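Local coordinates for PROTEIN (hypothetical protein EF0366) (Enterococcus faecalis, PDB 1VPY) that is of unknown function but adopts the TIM alpha/beta-barrel fold of the DUF72 family, at residues A[75-78]-A[79-83]. Numbering follows the deposited sequence.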
HETATM    1  N   MSE A  75       6.852  -0.599   0.281  1.00 39.72           N
HETATM    2  CA  MSE A  75       7.382  -1.451   1.310  1.00 40.26           C
HETATM    3  C   MSE A  75       6.384  -1.576   2.453  1.00 39.57           C
HETATM    4  O   MSE A  75       6.094  -0.603   3.136  1.00 39.40           O
HETATM    5  CB  MSE A  75       8.706  -0.871   1.804  1.00 41.16           C
HETATM    6  CG  MSE A  75       9.548  -1.842   2.600  1.00 44.88           C
HETATM    7 SE   MSE A  75      10.029  -3.448   1.557  1.00 55.24          SE
HETATM    8  CE  MSE A  75      10.692  -2.546  -0.169  1.00 52.05           C
ATOM      9  N   LYS A  76       5.847  -2.774   2.653  1.00 39.13           N
ATOM     10  CA  LYS A  76       4.940  -2.998   3.765  1.00 38.83           C
ATOM     11  C   LYS A  76       5.736  -3.063   5.070  1.00 38.75           C
ATOM     12  O   LYS A  76       6.679  -3.844   5.182  1.00 39.33           O
ATOM     13  CB  LYS A  76       4.126  -4.271   3.551  1.00 38.80           C
ATOM     14  CG  LYS A  76       2.907  -4.366   4.460  1.00 38.23           C
ATOM     15  CD  LYS A  76       1.972  -5.481   4.042  1.00 36.17           C
ATOM     16  CE  LYS A  76       0.754  -5.478   4.948  1.00 35.57           C
ATOM     17  NZ  LYS A  76      -0.018  -6.729   4.859  1.00 34.86           N
ATOM     18  N   VAL A  77       5.369  -2.232   6.040  1.00 38.34           N
ATOM     19  CA  VAL A  77       6.069  -2.171   7.334  1.00 38.06           C
ATOM     20  C   VAL A  77       5.897  -3.439   8.180  1.00 37.90           C
ATOM     21  O   VAL A  77       4.942  -4.205   7.992  1.00 38.00           O
ATOM     22  CB  VAL A  77       5.642  -0.929   8.176  1.00 38.01           C
ATOM     23  CG1 VAL A  77       5.837   0.351   7.382  1.00 37.58           C
ATOM     24  CG2 VAL A  77       4.206  -1.056   8.645  1.00 37.87           C
ATOM     25  N   TYR A  78       6.831  -3.646   9.104  1.00 37.62           N
ATOM     26  CA  TYR A  78       6.801  -4.781  10.023  1.00 37.74           C
ATOM     27  C   TYR A  78       5.453  -4.889  10.757  1.00 37.79           C
ATOM     28  O   TYR A  78       4.910  -3.887  11.224  1.00 37.61           O
ATOM     29  CB  TYR A  78       7.972  -4.687  11.021  1.00 37.51           C
ATOM     30  CG  TYR A  78       8.052  -5.836  12.008  1.00 37.64           C
ATOM     31  CD1 TYR A  78       8.280  -7.144  11.573  1.00 37.74           C
ATOM     32  CD2 TYR A  78       7.900  -5.617  13.381  1.00 37.38           C
ATOM     33  CE1 TYR A  78       8.347  -8.207  12.479  1.00 37.69           C
ATOM     34  CE2 TYR A  78       7.966  -6.668  14.290  1.00 37.07           C
ATOM     35  CZ  TYR A  78       8.191  -7.960  13.834  1.00 37.50           C
ATOM     36  OH  TYR A  78       8.261  -9.007  14.729  1.00 37.56           O
ATOM     37  N   SER A  79       4.927  -6.110  10.846  1.00 37.99           N
ATOM     38  CA  SER A  79       3.613  -6.365  11.454  1.00 38.32           C
ATOM     39  C   SER A  79       3.412  -5.677  12.806  1.00 38.54           C
ATOM     40  O   SER A  79       2.314  -5.208  13.112  1.00 38.59           O
ATOM     41  CB  SER A  79       3.333  -7.870  11.564  1.00 38.19           C
ATOM     42  OG  SER A  79       4.371  -8.548  12.254  1.00 38.43           O
ATOM     43  N   GLY A  80       4.478  -5.622  13.600  1.00 38.77           N
ATOM     44  CA  GLY A  80       4.463  -4.938  14.889  1.00 39.15           C
ATOM     45  C   GLY A  80       4.135  -3.457  14.810  1.00 39.50           C
ATOM     46  O   GLY A  80       3.518  -2.905  15.726  1.00 39.74           O
ATOM     47  N   ILE A  81       4.542  -2.814  13.716  1.00 39.74           N
ATOM     48  CA  ILE A  81       4.313  -1.381  13.513  1.00 39.85           C
ATOM     49  C   ILE A  81       2.836  -1.076  13.252  1.00 40.16           C
ATOM     50  O   ILE A  81       2.346  -0.012  13.621  1.00 40.20           O
ATOM     51  CB  ILE A  81       5.235  -0.805  12.397  1.00 39.87           C
ATOM     52  CG1 ILE A  81       6.692  -0.789  12.877  1.00 39.75           C
ATOM     53  CG2 ILE A  81       4.813   0.603  11.994  1.00 39.53           C
ATOM     54  CD1 ILE A  81       7.737  -0.674  11.767  1.00 39.63           C
ATOM     55  N   SER A  82       2.125  -2.017  12.638  1.00 40.62           N
ATOM     56  CA  SER A  82       0.697  -1.838  12.378  1.00 41.19           C
ATOM     57  C   SER A  82      -0.184  -2.610  13.370  1.00 41.73           C
ATOM     58  O   SER A  82      -1.294  -3.038  13.036  1.00 41.64           O
ATOM     59  CB  SER A  82       0.362  -2.211  10.935  1.00 40.86           C
ATOM     60  OG  SER A  82       0.918  -3.465  10.606  1.00 41.05           O
ATOM     61  N   CYS A  83       0.330  -2.773  14.588  1.00 42.49           N
ATOM     62  CA  CYS A  83      -0.403  -3.380  15.702  1.00 43.50           C
ATOM     63  C   CYS A  83      -0.841  -4.834  15.472  1.00 43.70           C
ATOM     64  O   CYS A  83      -1.884  -5.264  15.971  1.00 43.87           O
ATOM     65  CB  CYS A  83      -1.599  -2.500  16.105  1.00 43.53           C
ATOM     66  SG  CYS A  83      -1.148  -1.017  17.035  1.00 45.35           S
TER
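V77 and I81 meet through their methyl branches just where the chain leaves strand 72-76 and coils into a tight turn. CG2 of V77 lies 3.8 Å from CG2 of I81, and the two side chains cross at about a right angle. In I81, CG1 lies beside the backbone N, opposite the carbonyl carbon (chi1 -69°), and the chain runs on nearly extended to CD1, 4.1 Å from CB of Y78. The valine methyl, the isoleucine and the root of the tyrosine thus form a small, buried apolar cluster.

The polar part of the contact belongs to the backbone. I81 N donates to Y78 O at 2.7 Å, reaching the oxygen from above the carbonyl plane with a bent N-H...O angle of 143°. This i to i+3 bond draws the chain back on itself; a weak one from S82 N to S79 O follows, and G80 to C83 form a type I beta turn, whose own C83 N to G80 O bond is also weak.

The ring of Y78, with CG anti to the backbone N (chi1 -179°), extends beside the backbone of S79 and G80. G80 N is 3.4 Å from CD2 of Y78 and approaches the ring obliquely. Over one face, toward the rim, stands S79 OG, 4.0 Å from CE1 of Y78. That hydroxyl is hydrogen-bonded to the carbonyl oxygen of Y51, whereas S82 OG is hydrogen-bonded to OE1 of Q84.

The turn opens the loop that runs from strand 72-76, the third of the parallel barrel, to helix 94-104. That helix packs against V77 and I81 through F101, against I81 also through I98, and against Y78 through M97. V77 rests as well on F117 and V119 of the adjacent strand 114-120, while I138 of helix 129-141 touches I81.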